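Local coordinates for anti-sigma-I factor RsgI2 (Clostridium thermocellum, PDB 4B9P), which probably senses cellulose outside the cell through the family 3 carbohydrate-binding module described here, releasing the sigma factor SigI2 from inhibition when polysaccharide binds, at residues Glu22-Ile27 with Ile108-Asn113; Glu8-Asn13 with Phe146-Lys151. All coordinates share one frame; numbering follows the deposited sequence.

Contact 1: Glu22-Ile27 with Ile108-Asn113; sequences ELQPRI and ISRIGN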
ATOM      1  N   GLU A  22       1.047   0.735 -13.961  1.00 18.30           N
ATOM      2  CA  GLU A  22       0.585   0.145 -12.713  1.00 20.26           C
ATOM      3  C   GLU A  22       1.509   0.478 -11.586  1.00 18.60           C
ATOM      4  O   GLU A  22       2.721   0.387 -11.710  1.00 19.95           O
ATOM      5  CB  GLU A  22       0.352  -1.364 -12.757  1.00 26.44           C
ATOM      6  CG  GLU A  22       1.175  -2.202 -13.616  1.00 34.66           C
ATOM      7  CD  GLU A  22       0.728  -3.670 -13.554  1.00 35.42           C
ATOM      8  OE1 GLU A  22       1.106  -4.320 -12.579  1.00 41.25           O
ATOM      9  OE2 GLU A  22      -0.016  -4.175 -14.439  1.00 37.78           O
ATOM     10  N   LEU A  23       0.940   0.907 -10.473  1.00 17.07           N
ATOM     11  CA  LEU A  23       1.714   1.033  -9.230  1.00 17.12           C
ATOM     12  C   LEU A  23       1.913  -0.358  -8.671  1.00 17.26           C
ATOM     13  O   LEU A  23       0.969  -1.133  -8.602  1.00 18.53           O
ATOM     14  CB  LEU A  23       0.954   1.877  -8.215  1.00 18.61           C
ATOM     15  CG  LEU A  23       0.439   3.228  -8.692  1.00 18.21           C
ATOM     16  CD1 LEU A  23      -0.319   3.958  -7.568  1.00 20.72           C
ATOM     17  CD2 LEU A  23       1.565   4.087  -9.245  1.00 20.06           C
ATOM     18  N   GLN A  24       3.150  -0.670  -8.275  1.00 17.80           N
ATOM     19  CA  GLN A  24       3.453  -1.990  -7.717  1.00 17.15           C
ATOM     20  C   GLN A  24       4.185  -1.865  -6.381  1.00 16.82           C
ATOM     21  O   GLN A  24       5.324  -2.284  -6.236  1.00 17.81           O
ATOM     22  CB  GLN A  24       4.278  -2.812  -8.701  1.00 19.05           C
ATOM     23  CG  GLN A  24       3.436  -3.279  -9.872  1.00 22.97           C
ATOM     24  CD  GLN A  24       4.069  -4.456 -10.590  1.00 25.87           C
ATOM     25  OE1 GLN A  24       5.159  -4.931 -10.211  1.00 29.28           O
ATOM     26  NE2 GLN A  24       3.409  -4.921 -11.631  1.00 28.41           N
ATOM     27  N   PRO A  25       3.512  -1.314  -5.365  1.00 17.09           N
ATOM     28  CA  PRO A  25       4.091  -1.345  -4.016  1.00 18.41           C
ATOM     29  C   PRO A  25       4.054  -2.751  -3.431  1.00 18.24           C
ATOM     30  O   PRO A  25       3.038  -3.476  -3.555  1.00 18.76           O
ATOM     31  CB  PRO A  25       3.168  -0.393  -3.237  1.00 19.20           C
ATOM     32  CG  PRO A  25       1.852  -0.580  -3.880  1.00 21.28           C
ATOM     33  CD  PRO A  25       2.130  -0.802  -5.350  1.00 18.41           C
ATOM     34  N   ARG A  26       5.173  -3.156  -2.839  1.00 17.39           N
ATOM     35  CA  ARG A  26       5.248  -4.414  -2.116  1.00 17.95           C
ATOM     36  C   ARG A  26       5.538  -4.070  -0.668  1.00 16.59           C
ATOM     37  O   ARG A  26       6.425  -3.248  -0.410  1.00 18.60           O
ATOM     38  CB  ARG A  26       6.336  -5.289  -2.709  1.00 19.66           C
ATOM     39  CG  ARG A  26       5.982  -5.647  -4.140  1.00 21.93           C
ATOM     40  CD  ARG A  26       6.884  -6.642  -4.739  1.00 25.56           C
ATOM     41  NE  ARG A  26       6.290  -7.129  -5.978  1.00 26.16           N
ATOM     42  CZ  ARG A  26       6.753  -8.179  -6.634  1.00 28.75           C
ATOM     43  NH1 ARG A  26       7.831  -8.809  -6.193  1.00 33.28           N
ATOM     44  NH2 ARG A  26       6.148  -8.594  -7.729  1.00 29.18           N
ATOM     45  N   ILE A  27       4.799  -4.682   0.263  1.00 16.54           N
ATOM     46  CA  ILE A  27       4.830  -4.265   1.650  1.00 17.72           C
ATOM     47  C   ILE A  27       4.971  -5.474   2.555  1.00 17.87           C
ATOM     48  O   ILE A  27       4.381  -6.521   2.302  1.00 19.14           O
ATOM     49  CB  ILE A  27       3.531  -3.483   1.945  1.00 20.24           C
ATOM     50  CG1 ILE A  27       3.512  -2.163   1.119  1.00 21.50           C
ATOM     51  CG2 ILE A  27       3.379  -3.179   3.393  1.00 24.15           C
ATOM     52  CD1 ILE A  27       2.128  -1.466   1.036  1.00 23.15           C
ATOM     53  N   ILE A 108       1.689  -8.258  -1.989  1.00 18.07           N
ATOM     54  CA  ILE A 108       2.106  -7.832  -3.322  1.00 18.67           C
ATOM     55  C   ILE A 108       0.859  -7.279  -4.005  1.00 18.47           C
ATOM     56  O   ILE A 108      -0.107  -8.024  -4.161  1.00 19.96           O
ATOM     57  CB  ILE A 108       2.677  -9.041  -4.099  1.00 21.32           C
ATOM     58  CG1 ILE A 108       3.966  -9.552  -3.438  1.00 23.43           C
ATOM     59  CG2 ILE A 108       2.930  -8.662  -5.557  1.00 24.36           C
ATOM     60  CD1 ILE A 108       4.628 -10.662  -4.161  1.00 28.55           C
ATOM     61  N   SER A 109       0.890  -6.004  -4.412  1.00 18.45           N
ATOM     62  CA  SER A 109      -0.275  -5.332  -4.961  1.00 18.36           C
ATOM     63  C   SER A 109      -0.002  -4.729  -6.305  1.00 17.34           C
ATOM     64  O   SER A 109       1.138  -4.423  -6.651  1.00 19.14           O
ATOM     65  CB  SER A 109      -0.691  -4.184  -4.050  1.00 19.50           C
ATOM     66  OG  SER A 109      -0.931  -4.626  -2.722  1.00 20.27           O
ATOM     67  N   ARG A 110      -1.085  -4.527  -7.043  1.00 18.10           N
ATOM     68  CA  ARG A 110      -1.058  -3.756  -8.290  1.00 18.87           C
ATOM     69  C   ARG A 110      -2.226  -2.801  -8.270  1.00 17.39           C
ATOM     70  O   ARG A 110      -3.334  -3.205  -7.947  1.00 18.86           O
ATOM     71  CB  ARG A 110      -1.150  -4.682  -9.522  1.00 22.65           C
ATOM     72  CG  ARG A 110       0.019  -5.635  -9.649  1.00 27.51           C
ATOM     73  CD  ARG A 110      -0.009  -6.333 -10.985  1.00 34.50           C
ATOM     74  NE  ARG A 110      -1.157  -7.186 -11.028  1.00 34.51           N
ATOM     75  CZ  ARG A 110      -1.998  -7.330 -12.047  1.00 37.11           C
ATOM     76  NH1 ARG A 110      -1.865  -6.655 -13.196  1.00 38.42           N
ATOM     77  NH2 ARG A 110      -2.988  -8.182 -11.888  1.00 36.22           N
ATOM     78  N   ILE A 111      -1.999  -1.567  -8.706  1.00 16.79           N
ATOM     79  CA  ILE A 111      -3.044  -0.547  -8.721  1.00 16.86           C
ATOM     80  C   ILE A 111      -2.948   0.209 -10.050  1.00 16.28           C
ATOM     81  O   ILE A 111      -1.874   0.613 -10.485  1.00 16.94           O
ATOM     82  CB  ILE A 111      -2.869   0.497  -7.555  1.00 18.09           C
ATOM     83  CG1 ILE A 111      -2.942  -0.229  -6.190  1.00 17.85           C
ATOM     84  CG2 ILE A 111      -3.896   1.623  -7.614  1.00 19.05           C
ATOM     85  CD1 ILE A 111      -1.595  -0.544  -5.615  1.00 20.07           C
ATOM     86  N   GLY A 112      -4.097   0.411 -10.682  1.00 16.80           N
ATOM     87  CA  GLY A 112      -4.121   1.193 -11.906  1.00 17.52           C
ATOM     88  C   GLY A 112      -5.454   1.104 -12.592  1.00 16.52           C
ATOM     89  O   GLY A 112      -6.426   0.514 -12.083  1.00 17.44           O
ATOM     90  N   ASN A 113      -5.515   1.709 -13.782  1.00 16.13           N
ATOM     91  CA  ASN A 113      -6.715   1.668 -14.613  1.00 16.06           C
ATOM     92  C   ASN A 113      -7.063   0.194 -14.870  1.00 16.60           C
ATOM     93  O   ASN A 113      -6.191  -0.585 -15.283  1.00 17.30           O
ATOM     94  CB  ASN A 113      -6.349   2.401 -15.923  1.00 17.05           C
ATOM     95  CG  ASN A 113      -7.493   2.547 -16.905  1.00 15.43           C
ATOM     96  OD1 ASN A 113      -8.290   1.649 -17.091  1.00 17.87           O
ATOM     97  ND2 ASN A 113      -7.525   3.672 -17.592  1.00 17.47           N
TER
HETATM   98  O   HOH W   1       1.397  -4.124  -1.424  1.00 20.33           O
HETATM   99  O   HOH W   2       3.716  -5.725  -7.050  1.00 29.62           O
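R26 lies alongside I108, both side chains pointing the same way, with I108 CD1 over the centre of one face of the guanidinium, 4.1 Å from R26 CZ. I108 CG2 touches the same arginine lower down, 3.7 Å from R26 NE. R26 NE donates to a water lying in the plane at the guanidinium edge, and that water donates to S109 O; R26 NH1 is hydrogen-bonded to Y12 OH. The two residues face each other as a non-hydrogen-bonded antiparallel pair where strands 25-31 and 104-111 run side by side in one sheet of the CBM3 beta-sandwich. Further along, L23 and I111 make an isolated hydrogen-bonded bridge, with L23 N to I111 O at 2.8 Å and I111 N to L23 O at 3.0 Å. Between the two bridges the segments are joined by a weak bond of 3.4 Å from S109 N to P25 O, and a second water links P25 O to S109 OG, itself hydrogen-bonded to Y58 OH. P25 and I111 cross at about a right angle, P25 CD resting 3.7 Å from I111 CD1. R110 bends at chi3 (-67°), and its NH1 makes a weak hydrogen bond of 3.3 Å to E22 OE2, part of a salt bridge, at the guanidinium edge; the position of this carboxylate is less certain. R110 NE also forms a salt bridge with D61, and NH1 is hydrogen-bonded to L117 O, its stronger partner.

Contact 2: Glu8-Asn13 with Phe146-Lys151; sequences ELQAYN and FVVWDK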
ATOM      1  N   GLU A   8       7.065  -2.791  12.479  1.00 19.63           N
ATOM      2  CA  GLU A   8       7.990  -2.255  11.520  1.00 20.13           C
ATOM      3  C   GLU A   8       7.359  -2.457  10.152  1.00 18.60           C
ATOM      4  O   GLU A   8       6.764  -3.502   9.901  1.00 19.62           O
ATOM      5  CB  GLU A   8       9.350  -2.973  11.604  1.00 21.48           C
ATOM      6  CG  GLU A   8      10.348  -2.431  10.628  1.00 24.62           C
ATOM      7  CD  GLU A   8      11.719  -3.027  10.816  1.00 29.43           C
ATOM      8  OE1 GLU A   8      12.428  -2.563  11.734  1.00 35.22           O
ATOM      9  OE2 GLU A   8      12.120  -3.934  10.053  1.00 28.00           O
ATOM     10  N   LEU A   9       7.503  -1.482   9.257  1.00 18.91           N
ATOM     11  CA  LEU A   9       6.941  -1.584   7.925  1.00 17.59           C
ATOM     12  C   LEU A   9       8.103  -1.508   6.948  1.00 18.19           C
ATOM     13  O   LEU A   9       8.858  -0.524   6.954  1.00 18.75           O
ATOM     14  CB  LEU A   9       5.946  -0.454   7.714  1.00 19.10           C
ATOM     15  CG  LEU A   9       5.063  -0.395   6.478  1.00 21.99           C
ATOM     16  CD1 LEU A   9       5.833  -0.075   5.176  1.00 21.56           C
ATOM     17  CD2 LEU A   9       4.153  -1.600   6.371  1.00 24.24           C
ATOM     18  N   GLN A  10       8.247  -2.547   6.119  1.00 17.02           N
ATOM     19  CA  GLN A  10       9.226  -2.559   5.039  1.00 16.07           C
ATOM     20  C   GLN A  10       8.492  -2.499   3.713  1.00 16.84           C
ATOM     21  O   GLN A  10       7.361  -3.006   3.606  1.00 17.52           O
ATOM     22  CB  GLN A  10      10.146  -3.773   5.093  1.00 17.86           C
ATOM     23  CG  GLN A  10      10.902  -3.848   6.373  1.00 18.49           C
ATOM     24  CD  GLN A  10      11.884  -4.990   6.377  1.00 23.03           C
ATOM     25  OE1 GLN A  10      12.060  -5.653   5.379  1.00 30.84           O
ATOM     26  NE2 GLN A  10      12.508  -5.253   7.519  1.00 23.68           N
ATOM     27  N   ALA A  11       9.096  -1.897   2.699  1.00 16.53           N
ATOM     28  CA  ALA A  11       8.407  -1.785   1.410  1.00 16.68           C
ATOM     29  C   ALA A  11       9.417  -1.543   0.306  1.00 16.66           C
ATOM     30  O   ALA A  11      10.570  -1.144   0.557  1.00 17.35           O
ATOM     31  CB  ALA A  11       7.416  -0.632   1.450  1.00 17.54           C
ATOM     32  N   TYR A  12       8.997  -1.753  -0.924  1.00 16.13           N
ATOM     33  CA  TYR A  12       9.691  -1.227  -2.066  1.00 16.05           C
ATOM     34  C   TYR A  12       8.707  -1.178  -3.227  1.00 16.84           C
ATOM     35  O   TYR A  12       7.624  -1.774  -3.171  1.00 17.52           O
ATOM     36  CB  TYR A  12      10.937  -2.060  -2.426  1.00 17.42           C
ATOM     37  CG  TYR A  12      10.707  -3.414  -3.031  1.00 18.16           C
ATOM     38  CD1 TYR A  12      10.292  -4.489  -2.243  1.00 19.56           C
ATOM     39  CD2 TYR A  12      10.968  -3.654  -4.383  1.00 20.47           C
ATOM     40  CE1 TYR A  12      10.110  -5.767  -2.787  1.00 21.48           C
ATOM     41  CE2 TYR A  12      10.792  -4.916  -4.924  1.00 22.48           C
ATOM     42  CZ  TYR A  12      10.381  -5.968  -4.128  1.00 23.60           C
ATOM     43  OH  TYR A  12      10.210  -7.226  -4.682  1.00 26.48           O
ATOM     44  N   ASN A  13       9.099  -0.463  -4.290  1.00 16.78           N
ATOM     45  CA  ASN A  13       8.341  -0.453  -5.528  1.00 16.51           C
ATOM     46  C   ASN A  13       8.959  -1.407  -6.514  1.00 16.26           C
ATOM     47  O   ASN A  13      10.124  -1.320  -6.838  1.00 18.42           O
ATOM     48  CB  ASN A  13       8.308   0.972  -6.070  1.00 17.00           C
ATOM     49  CG  ASN A  13       7.425   1.848  -5.257  1.00 15.95           C
ATOM     50  OD1 ASN A  13       7.848   2.464  -4.285  1.00 17.73           O
ATOM     51  ND2 ASN A  13       6.153   1.887  -5.610  1.00 16.87           N
ATOM     52  N   PHE A 146      12.910  -5.077  -0.208  1.00 19.26           N
ATOM     53  CA  PHE A 146      12.344  -4.451   0.984  1.00 19.93           C
ATOM     54  C   PHE A 146      13.342  -3.600   1.767  1.00 18.35           C
ATOM     55  O   PHE A 146      14.459  -4.069   2.061  1.00 20.88           O
ATOM     56  CB  PHE A 146      11.787  -5.534   1.912  1.00 19.17           C
ATOM     57  CG  PHE A 146      10.565  -6.182   1.389  1.00 19.39           C
ATOM     58  CD1 PHE A 146       9.354  -5.473   1.346  1.00 19.64           C
ATOM     59  CD2 PHE A 146      10.592  -7.510   0.965  1.00 22.37           C
ATOM     60  CE1 PHE A 146       8.231  -6.047   0.844  1.00 20.05           C
ATOM     61  CE2 PHE A 146       9.454  -8.086   0.476  1.00 23.93           C
ATOM     62  CZ  PHE A 146       8.255  -7.343   0.434  1.00 21.86           C
ATOM     63  N   VAL A 147      12.935  -2.398   2.141  1.00 17.83           N
ATOM     64  CA  VAL A 147      13.665  -1.576   3.104  1.00 18.07           C
ATOM     65  C   VAL A 147      12.676  -1.016   4.092  1.00 16.39           C
ATOM     66  O   VAL A 147      11.512  -0.833   3.788  1.00 16.94           O
ATOM     67  CB  VAL A 147      14.460  -0.410   2.420  1.00 19.04           C
ATOM     68  CG1 VAL A 147      15.452  -0.924   1.403  1.00 19.61           C
ATOM     69  CG2 VAL A 147      13.536   0.638   1.743  1.00 20.26           C
ATOM     70  N   VAL A 148      13.124  -0.749   5.308  1.00 17.50           N
ATOM     71  CA  VAL A 148      12.262  -0.017   6.237  1.00 17.40           C
ATOM     72  C   VAL A 148      11.861   1.321   5.623  1.00 17.46           C
ATOM     73  O   VAL A 148      12.697   2.028   5.064  1.00 18.70           O
ATOM     74  CB  VAL A 148      13.008   0.167   7.594  1.00 18.88           C
ATOM     75  CG1 VAL A 148      12.174   0.968   8.577  1.00 20.86           C
ATOM     76  CG2 VAL A 148      13.318  -1.228   8.205  1.00 19.70           C
ATOM     77  N   TRP A 149      10.571   1.654   5.644  1.00 17.28           N
ATOM     78  CA  TRP A 149      10.118   2.797   4.837  1.00 17.36           C
ATOM     79  C   TRP A 149       9.113   3.623   5.611  1.00 17.01           C
ATOM     80  O   TRP A 149       8.014   3.148   5.954  1.00 18.06           O
ATOM     81  CB  TRP A 149       9.540   2.304   3.518  1.00 17.24           C
ATOM     82  CG  TRP A 149       9.266   3.367   2.538  1.00 16.91           C
ATOM     83  CD1 TRP A 149       8.042   3.686   1.985  1.00 17.89           C
ATOM     84  CD2 TRP A 149      10.234   4.207   1.927  1.00 17.81           C
ATOM     85  NE1 TRP A 149       8.205   4.702   1.064  1.00 19.88           N
ATOM     86  CE2 TRP A 149       9.540   5.033   1.001  1.00 18.86           C
ATOM     87  CE3 TRP A 149      11.626   4.344   2.058  1.00 19.16           C
ATOM     88  CZ2 TRP A 149      10.207   5.975   0.198  1.00 21.81           C
ATOM     89  CZ3 TRP A 149      12.284   5.307   1.268  1.00 21.80           C
ATOM     90  CH2 TRP A 149      11.567   6.120   0.372  1.00 23.23           C
ATOM     91  N   ASP A 150       9.474   4.883   5.842  1.00 17.58           N
ATOM     92  CA  ASP A 150       8.698   5.775   6.704  1.00 17.96           C
ATOM     93  C   ASP A 150       7.549   6.498   5.992  1.00 17.65           C
ATOM     94  O   ASP A 150       6.747   7.153   6.658  1.00 18.86           O
ATOM     95  CB  ASP A 150       9.625   6.867   7.280  1.00 19.65           C
ATOM     96  CG  ASP A 150      10.733   6.295   8.142  1.00 21.54           C
ATOM     97  OD1 ASP A 150      10.379   5.621   9.126  1.00 24.37           O
ATOM     98  OD2 ASP A 150      11.931   6.461   7.823  1.00 23.10           O
ATOM     99  N   LYS A 151       7.437   6.396   4.658  1.00 17.03           N
ATOM    100  CA  LYS A 151       6.452   7.205   3.930  1.00 17.20           C
ATOM    101  C   LYS A 151       5.213   6.423   3.546  1.00 16.81           C
ATOM    102  O   LYS A 151       4.392   6.900   2.766  1.00 17.40           O
ATOM    103  CB  LYS A 151       7.087   7.850   2.703  1.00 18.23           C
ATOM    104  CG  LYS A 151       8.067   8.960   3.056  1.00 22.76           C
ATOM    105  CD  LYS A 151       8.705   9.582   1.770  1.00 27.71           C
ATOM    106  CE  LYS A 151       8.036  10.801   1.319  1.00 35.60           C
ATOM    107  NZ  LYS A 151       8.585  11.126  -0.062  1.00 35.50           N
TER
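Y12 turns the edge of its ring to the face of F146, a T-shaped stack with planes at 87° and centroids 5.1 Å apart. Y12 CE1 sits over the centre of the phenylalanine ring, and its neighbour Y12 CD1 comes within 3.8 Å of F146 CD1. Y12 points toward the other segment, with CG between its backbone N and carbonyl carbon (chi1 72°), while the backbone of A11 meets the F146 ring at its edge. Q10 crosses F146 at about a right angle, its OE1 3.5 Å from F146 CB. The other end of that amide is fixed within its own strand: Q10 NE2 donates almost straight to E8 OE2 at 2.9 Å. The E8 and V148 side chains cross at about a right angle, with V148 CG2 over the face of the carboxylate, 3.5 Å from E8 OE2. W149 sets its CB against the methyl of A11, and its NE1 is hydrogen-bonded to S138 O. Three backbone bonds hold the segments, W149 N to L9 O and a reciprocal pair between A11 and V147; V147 N meets A11 O from above the carbonyl plane. This is the short antiparallel pairing by which strand 147-148 forms an outer edge of one sheet in the CBM3 beta-sandwich.

Overall arrangement
Contacts 1 and 2 are two seams of one antiparallel sheet, separated by the pairing of strands 25-31 and 7-13, with centres about 14 Å apart. Across that middle pairing R26 N lies 2.8 Å from Y12 O, a probable hydrogen bond, and I27 CG2 packs 3.5 Å from L9 CD2. F146 also reaches across strand 7-13, its CE1 3.6 Å from R26 O. In sequence, contact 1 is nested within the long loop closed by contact 2. A bound zinc ion lies about 4 Å from the side chain of R26, and the Y12 side chain is likewise about 5 Å from a bound zinc. Calcium, about 7 Å from the L23 side chain and about 14 Å from that of W149, is nearer contact 1.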